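Local coordinates for protein 2,3-dihydroxybenzoate-AMP ligase (PDB 5KEI) that belongs to the ANL clan of AMP-binding enzymes, pairing a large AMP-binding region with a smaller C-terminal domain, at residues Ala30-Ala33 and Gln34-Ala38; Leu184-Ala187 and Glu188-Ala192; Asp229-Tyr232 and Asn233-Ser237. All coordinates share one frame; numbering follows the deposited sequence.

Contact 1. Residues Ala30-Ala33 and Gln34-Ala38; sequences AERA and QAYRA
Ala30 meets Gln34 one turn further along the helix, where Gln34 N donates to Ala30 O at 2.9 Å with a nearly straight N-H...O angle of 168°. Gln34 CB rests close to the same oxygen. The next step is less regular: Ala35 N reaches Glu31 O at 3.2 Å from above the carbonyl plane, while Ala35 CB lies against the carbonyls of both Glu31 and Arg32.

Arg32 carries the side-chain part of the contact. Its chain runs beside that of Tyr36, pointing the same way, until a bend at chi3 (51°) turns the guanidinium across toward the tyrosine hydroxyl, bringing NE and NH2 each to 3.1 Å from Tyr36 OH. The hydroxyl oxygen lies in the guanidinium plane, so NE and NH2 both donate to this one atom, and the ring is turned 82° from the guanidinium. It is an i to i+4 Arg-Tyr pair on the short surface helix 30-38. The remaining nitrogen of Arg32, NH1, bonds to Asn413 OD1, so the guanidinium is fixed from two directions. Arg32 O accepts Tyr36 N at 3.0 Å and also sits over one face of the tyrosine ring, 3.1 Å above its plane and displaced from the ring centre. Tyr36, buried although most of the helix is exposed, packs on Trp42, Tyr41 and Pro409.

Ala33 O closes the series by accepting Arg37 N at 3.1 Å, with Arg37 CB alongside; the Ala33 side chain touches Trp42, and Arg37 NH1 forms a salt bridge with Asp44.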
loop_
_atom_site.group_PDB
_atom_site.type_symbol
_atom_site.label_atom_id
_atom_site.label_comp_id
_atom_site.label_asym_id
_atom_site.label_seq_id
_atom_site.Cartn_x
_atom_site.Cartn_y
_atom_site.Cartn_z
ATOM N N ALA A 30 15.467 4.619 17.033
ATOM C CA ALA A 30 15.608 3.809 18.245
ATOM C C ALA A 30 14.652 4.186 19.387
ATOM O O ALA A 30 14.020 3.309 19.986
ATOM C CB ALA A 30 17.052 3.879 18.734
ATOM N N GLU A 31 14.528 5.474 19.685
ATOM C CA GLU A 31 13.723 5.889 20.829
ATOM C C GLU A 31 12.228 5.648 20.591
ATOM O O GLU A 31 11.493 5.321 21.528
ATOM C CB GLU A 31 13.984 7.364 21.177
ATOM C CG GLU A 31 13.471 8.396 20.156
ATOM C CD GLU A 31 14.377 8.554 18.923
ATOM O OE1 GLU A 31 15.385 7.803 18.815
ATOM O OE2 GLU A 31 14.077 9.433 18.065
ATOM N N ARG A 32 11.777 5.796 19.345
ATOM C CA ARG A 32 10.374 5.530 19.016
ATOM C C ARG A 32 10.148 4.018 19.027
ATOM O O ARG A 32 9.131 3.538 19.523
ATOM C CB ARG A 32 9.980 6.136 17.656
ATOM C CG ARG A 32 9.987 7.676 17.575
ATOM C CD ARG A 32 9.692 8.127 16.143
ATOM N NE ARG A 32 8.485 7.467 15.636
ATOM C CZ ARG A 32 8.199 7.248 14.350
ATOM N NH1 ARG A 32 9.021 7.649 13.386
ATOM N NH2 ARG A 32 7.067 6.630 14.027
ATOM N N ALA A 33 11.107 3.270 18.491
ATOM C CA ALA A 33 11.012 1.817 18.462
ATOM C C ALA A 33 10.855 1.263 19.877
ATOM O O ALA A 33 9.953 0.460 20.132
ATOM C CB ALA A 33 12.231 1.218 17.781
ATOM N N GLN A 34 11.707 1.717 20.799
ATOM C CA GLN A 34 11.629 1.289 22.200
ATOM C C GLN A 34 10.271 1.617 22.823
ATOM O O GLN A 34 9.677 0.778 23.516
ATOM C CB GLN A 34 12.754 1.926 23.015
ATOM C CG GLN A 34 12.823 1.485 24.482
ATOM C CD GLN A 34 12.700 -0.028 24.682
ATOM O OE1 GLN A 34 13.251 -0.837 23.915
ATOM N NE2 GLN A 34 11.959 -0.416 25.721
ATOM N N ALA A 35 9.778 2.825 22.551
ATOM C CA ALA A 35 8.479 3.275 23.045
ATOM C C ALA A 35 7.340 2.351 22.592
ATOM O O ALA A 35 6.448 1.992 23.380
ATOM C CB ALA A 35 8.213 4.704 22.583
ATOM N N TYR A 36 7.382 1.959 21.325
ATOM C CA TYR A 36 6.341 1.105 20.755
ATOM C C TYR A 36 6.401 -0.323 21.315
ATOM O O TYR A 36 5.383 -1.010 21.403
ATOM C CB TYR A 36 6.455 1.090 19.219
ATOM C CG TYR A 36 6.298 2.464 18.586
ATOM C CD1 TYR A 36 5.570 3.461 19.222
ATOM C CD2 TYR A 36 6.890 2.765 17.368
ATOM C CE1 TYR A 36 5.429 4.698 18.661
ATOM C CE2 TYR A 36 6.762 3.999 16.810
ATOM C CZ TYR A 36 6.024 4.964 17.453
ATOM O OH TYR A 36 5.888 6.207 16.891
ATOM N N ARG A 37 7.605 -0.761 21.670
ATOM C CA ARG A 37 7.813 -2.049 22.319
ATOM C C ARG A 37 7.274 -1.984 23.760
ATOM O O ARG A 37 6.532 -2.864 24.201
ATOM C CB ARG A 37 9.301 -2.429 22.279
ATOM C CG ARG A 37 9.626 -3.552 21.296
ATOM C CD ARG A 37 11.129 -3.898 21.193
ATOM N NE ARG A 37 11.824 -3.870 22.483
ATOM C CZ ARG A 37 12.064 -4.920 23.265
ATOM N NH1 ARG A 37 11.678 -6.141 22.928
ATOM N NH2 ARG A 37 12.710 -4.741 24.407
ATOM N N ALA A 38 7.606 -0.911 24.467
ATOM C CA ALA A 38 7.100 -0.707 25.829
ATOM C C ALA A 38 5.569 -0.589 25.903
ATOM O O ALA A 38 4.975 -0.969 26.918
ATOM C CB ALA A 38 7.747 0.527 26.453
#

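Contact 2. Residues Leu184-Ala187 and Glu188-Ala192; sequences LSWA and EVTRA
Two first torsions lay Thr190 across Trp186. The indole is anti to its main-chain nitrogen (chi1 169°), which swings it alongside the following helical turn; Thr190, with chi1 59°, holds OG1 between its N and carbonyl carbon and sends CG2 toward the indole. The setting is a strand-to-helix junction at the margin of a seven-stranded sheet: edge strand 184-185 passes straight into the short helix 186-190, with Ser185 at the N-cap position.

Thr190 CG2 forms a CH-pi contact, 3.4 Å from the centroid of the Trp186 six-membered ring and only 6° off the normal, and is therefore centred over the face. The methyl and hydroxyl divide the work, because Thr190 OG1 donates to Trp186 O at 2.7 Å. Thr190 N donates to that oxygen as well, at 3.0 Å, and the two donors arrive from opposite faces of the carbonyl plane. Of these two bonds, the one from OG1 restrains chi1 of Thr190 and helps keep CG2 against the ring.

At the start of the helix, Val189 N binds Ser185 O at 2.9 Å. Ser185 CB lies 3.7 Å from Glu188 CB, and Leu184 CD2 touches Val189 CG2 at 3.9 Å, an apolar pair extended by Leu90. The indole itself packs on Leu175 of strand 173-177 and Ala111 of helix 107-117. After the helix, Arg191 N still bonds to Ala187 O, and its guanidinium turns back toward the indole: Trp186 NE1 and Arg191 NH1, 4.2 Å apart, both converge on Glu107 OE2, by hydrogen bond and salt bridge respectively.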
loop_
_atom_site.group_PDB
_atom_site.type_symbol
_atom_site.label_atom_id
_atom_site.label_comp_id
_atom_site.label_asym_id
_atom_site.label_seq_id
_atom_site.Cartn_x
_atom_site.Cartn_y
_atom_site.Cartn_z
ATOM N N LEU A 184 9.802 -22.400 -14.117
ATOM C CA LEU A 184 9.559 -23.329 -13.014
ATOM C C LEU A 184 8.072 -23.456 -12.692
ATOM O O LEU A 184 7.319 -22.496 -12.844
ATOM C CB LEU A 184 10.309 -22.866 -11.767
ATOM C CG LEU A 184 11.829 -22.998 -11.738
ATOM C CD1 LEU A 184 12.447 -21.884 -10.892
ATOM C CD2 LEU A 184 12.210 -24.358 -11.195
ATOM N N SER A 185 7.654 -24.639 -12.247
ATOM C CA SER A 185 6.273 -24.858 -11.818
ATOM C C SER A 185 6.155 -24.593 -10.330
ATOM O O SER A 185 6.895 -25.188 -9.545
ATOM C CB SER A 185 5.810 -26.282 -12.120
ATOM O OG SER A 185 4.448 -26.473 -11.760
ATOM N N TRP A 186 5.234 -23.709 -9.944
ATOM C CA TRP A 186 5.047 -23.380 -8.535
ATOM C C TRP A 186 4.652 -24.629 -7.753
ATOM O O TRP A 186 5.133 -24.854 -6.644
ATOM C CB TRP A 186 3.995 -22.283 -8.362
ATOM C CG TRP A 186 3.573 -22.082 -6.930
ATOM C CD1 TRP A 186 2.457 -22.590 -6.322
ATOM C CD2 TRP A 186 4.267 -21.327 -5.924
ATOM N NE1 TRP A 186 2.413 -22.190 -5.006
ATOM C CE2 TRP A 186 3.510 -21.414 -4.739
ATOM C CE3 TRP A 186 5.453 -20.590 -5.912
ATOM C CZ2 TRP A 186 3.902 -20.792 -3.565
ATOM C CZ3 TRP A 186 5.836 -19.977 -4.752
ATOM C CH2 TRP A 186 5.066 -20.078 -3.589
ATOM N N ALA A 187 3.793 -25.447 -8.356
ATOM C CA ALA A 187 3.353 -26.699 -7.754
ATOM C C ALA A 187 4.532 -27.627 -7.518
ATOM O O ALA A 187 4.688 -28.169 -6.425
ATOM C CB ALA A 187 2.309 -27.383 -8.637
ATOM N N GLU A 188 5.362 -27.801 -8.544
ATOM C CA GLU A 188 6.534 -28.665 -8.440
ATOM C C GLU A 188 7.438 -28.199 -7.313
ATOM O O GLU A 188 7.807 -28.982 -6.446
ATOM C CB GLU A 188 7.322 -28.698 -9.754
ATOM C CG GLU A 188 6.800 -29.671 -10.801
ATOM C CD GLU A 188 7.655 -29.671 -12.071
ATOM O OE1 GLU A 188 8.825 -29.220 -12.010
ATOM O OE2 GLU A 188 7.151 -30.117 -13.130
ATOM N N VAL A 189 7.778 -26.914 -7.327
ATOM C CA VAL A 189 8.783 -26.399 -6.408
ATOM C C VAL A 189 8.306 -26.420 -4.947
ATOM O O VAL A 189 9.079 -26.742 -4.048
ATOM C CB VAL A 189 9.208 -24.964 -6.790
ATOM C CG1 VAL A 189 10.290 -24.457 -5.846
ATOM C CG2 VAL A 189 9.700 -24.925 -8.228
ATOM N N THR A 190 7.040 -26.099 -4.708
ATOM C CA THR A 190 6.560 -25.962 -3.334
ATOM C C THR A 190 5.982 -27.260 -2.758
ATOM O O THR A 190 6.121 -27.545 -1.564
ATOM C CB THR A 190 5.508 -24.852 -3.238
ATOM O OG1 THR A 190 4.408 -25.160 -4.097
ATOM C CG2 THR A 190 6.110 -23.540 -3.676
ATOM N N ARG A 191 5.335 -28.052 -3.603
ATOM C CA ARG A 191 4.811 -29.338 -3.151
ATOM C C ARG A 191 5.820 -30.422 -3.467
ATOM O O ARG A 191 6.572 -30.303 -4.437
ATOM C CB ARG A 191 3.472 -29.663 -3.820
ATOM C CG ARG A 191 2.437 -28.543 -3.782
ATOM C CD ARG A 191 2.015 -28.179 -2.365
ATOM N NE ARG A 191 0.622 -27.741 -2.349
ATOM C CZ ARG A 191 0.222 -26.484 -2.527
ATOM N NH1 ARG A 191 1.122 -25.525 -2.726
ATOM N NH2 ARG A 191 -1.080 -26.185 -2.503
ATOM N N ALA A 192 5.846 -31.468 -2.651
ATOM C CA ALA A 192 6.680 -32.637 -2.924
ATOM C C ALA A 192 8.141 -32.271 -3.200
ATOM O O ALA A 192 8.857 -32.997 -3.890
ATOM C CB ALA A 192 6.104 -33.431 -4.106
#

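Contact 3. Residues Asp229-Tyr232 and Asn233-Ser237; sequences DYVY and NATAS
Tyr232 and Ala236 make the tight side of this helical turn: Tyr232 CE1 comes to 3.4 Å from Ala236 CB, the methyl meeting the ring obliquely. The ring reaches there because CG is anti to the backbone N (chi1 175°), which carries it toward the C-terminal end of the helix. In the backbone, Ala236 N donates to Tyr232 O at 2.9 Å, and Ala236 CB is also close to that oxygen. Both residues are buried; the tyrosine ring meets that of Tyr41, and its hydroxyl bonds to Ser381.

The turn lies within helix 227-240, which follows directly on strand 222-226 and packs against helices 258-262 and 265-271 and strand 360-362. Asp229, near its start, is tied back to the strand by a salt bridge to Arg225 and a bond to Thr226, while Tyr230 OH bonds to Asn258.

Looser by comparison are Val231 and Thr235, both partly exposed, whose side chains run alongside one another with Val231 CG1 and Thr235 OG1 3.8 Å apart. Polar bonding holds this side: Thr235 OG1 donates to Val231 O at 2.6 Å from 44° out of the carbonyl plane, and Thr235 N donates to the same oxygen at 2.9 Å. Tyr230 CD1 and Asn233 CB stay 4.4 Å apart, though both residues are buried and touch Ala262; Ala234 N bonds to Tyr230 O at 3.1 Å (N-H...O 172°).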
loop_
_atom_site.group_PDB
_atom_site.type_symbol
_atom_site.label_atom_id
_atom_site.label_comp_id
_atom_site.label_asym_id
_atom_site.label_seq_id
_atom_site.Cartn_x
_atom_site.Cartn_y
_atom_site.Cartn_z
ATOM N N ASP A 229 5.739 -3.851 12.718
ATOM C CA ASP A 229 4.626 -2.939 12.558
ATOM C C ASP A 229 3.497 -3.609 11.795
ATOM O O ASP A 229 2.333 -3.260 11.988
ATOM C CB ASP A 229 5.014 -1.614 11.884
ATOM C CG ASP A 229 5.353 -1.748 10.415
ATOM O OD1 ASP A 229 6.511 -1.999 10.075
ATOM O OD2 ASP A 229 4.414 -1.675 9.592
ATOM N N TYR A 230 3.822 -4.614 10.986
ATOM C CA TYR A 230 2.802 -5.266 10.170
ATOM C C TYR A 230 2.010 -6.276 11.019
ATOM O O TYR A 230 0.794 -6.406 10.862
ATOM C CB TYR A 230 3.431 -5.919 8.915
ATOM C CG TYR A 230 2.439 -5.877 7.767
ATOM C CD1 TYR A 230 1.947 -4.629 7.370
ATOM C CD2 TYR A 230 2.078 -6.987 7.011
ATOM C CE1 TYR A 230 1.072 -4.476 6.339
ATOM C CE2 TYR A 230 1.171 -6.832 5.912
ATOM C CZ TYR A 230 0.680 -5.557 5.600
ATOM O OH TYR A 230 -0.198 -5.288 4.576
ATOM N N VAL A 231 2.684 -6.948 11.949
ATOM C CA VAL A 231 1.976 -7.822 12.881
ATOM C C VAL A 231 1.085 -6.967 13.779
ATOM O O VAL A 231 -0.095 -7.274 13.979
ATOM C CB VAL A 231 2.941 -8.654 13.718
ATOM C CG1 VAL A 231 2.186 -9.442 14.823
ATOM C CG2 VAL A 231 3.730 -9.593 12.803
ATOM N N TYR A 232 1.637 -5.869 14.286
ATOM C CA TYR A 232 0.804 -4.919 15.020
ATOM C C TYR A 232 -0.387 -4.369 14.207
ATOM O O TYR A 232 -1.490 -4.253 14.738
ATOM C CB TYR A 232 1.646 -3.743 15.549
ATOM C CG TYR A 232 0.834 -2.642 16.230
ATOM C CD1 TYR A 232 -0.040 -2.931 17.285
ATOM C CD2 TYR A 232 0.896 -1.327 15.785
ATOM C CE1 TYR A 232 -0.808 -1.925 17.901
ATOM C CE2 TYR A 232 0.136 -0.328 16.383
ATOM C CZ TYR A 232 -0.719 -0.627 17.438
ATOM O OH TYR A 232 -1.467 0.376 18.031
ATOM N N ASN A 233 -0.189 -4.106 12.915
ATOM C CA ASN A 233 -1.182 -3.440 12.070
ATOM C C ASN A 233 -2.422 -4.409 11.994
ATOM O O ASN A 233 -3.591 -4.053 12.176
ATOM C CB ASN A 233 -0.622 -3.187 10.661
ATOM C CG ASN A 233 -1.628 -2.527 9.772
ATOM O OD1 ASN A 233 -2.359 -3.190 9.101
ATOM N ND2 ASN A 233 -1.564 -1.215 9.665
ATOM N N ALA A 234 -2.133 -5.673 11.715
ATOM C CA ALA A 234 -3.146 -6.742 11.661
ATOM C C ALA A 234 -3.819 -7.023 13.020
ATOM O O ALA A 234 -5.046 -7.119 13.109
ATOM C CB ALA A 234 -2.505 -8.013 11.109
ATOM N N THR A 235 -3.005 -7.201 14.051
ATOM C CA THR A 235 -3.495 -7.566 15.392
ATOM C C THR A 235 -4.413 -6.484 15.954
ATOM O O THR A 235 -5.562 -6.748 16.344
ATOM C CB THR A 235 -2.334 -7.772 16.356
ATOM O OG1 THR A 235 -1.400 -8.692 15.767
ATOM C CG2 THR A 235 -2.833 -8.258 17.722
ATOM N N ALA A 236 -3.889 -5.264 16.001
ATOM C CA ALA A 236 -4.649 -4.125 16.482
ATOM C C ALA A 236 -5.922 -3.905 15.656
ATOM O O ALA A 236 -6.952 -3.557 16.208
ATOM C CB ALA A 236 -3.787 -2.872 16.477
ATOM N N SER A 237 -5.855 -4.120 14.344
ATOM C CA SER A 237 -7.034 -3.929 13.479
ATOM C C SER A 237 -8.081 -4.980 13.737
ATOM O O SER A 237 -9.282 -4.691 13.699
ATOM C CB SER A 237 -6.668 -3.975 11.986
ATOM O OG SER A 237 -5.768 -2.956 11.664
#

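In the fold
The contacts follow one another along the chain: contact 1 within helix 30-38, contact 2 across strand 184-185 and helix 186-190, contact 3 within helix 227-240. Contacts 1 and 3 are neighbours: their centres lie 16 Å apart and their nearest atoms about 7 Å, and Tyr41 spans the interval by touching Tyr36 of contact 1 and Tyr232 of contact 3. Contact 2 is remote, its centre 41 Å from contact 1 and 31 Å from contact 3. Contacts 2 and 3 relate to one seven-stranded sheet, for strands 184-185 and 222-226, the latter leading into helix 227-240, are its outermost strands. That helix also touches strand 360-362 of the nine-stranded sheet and so has neighbours in both.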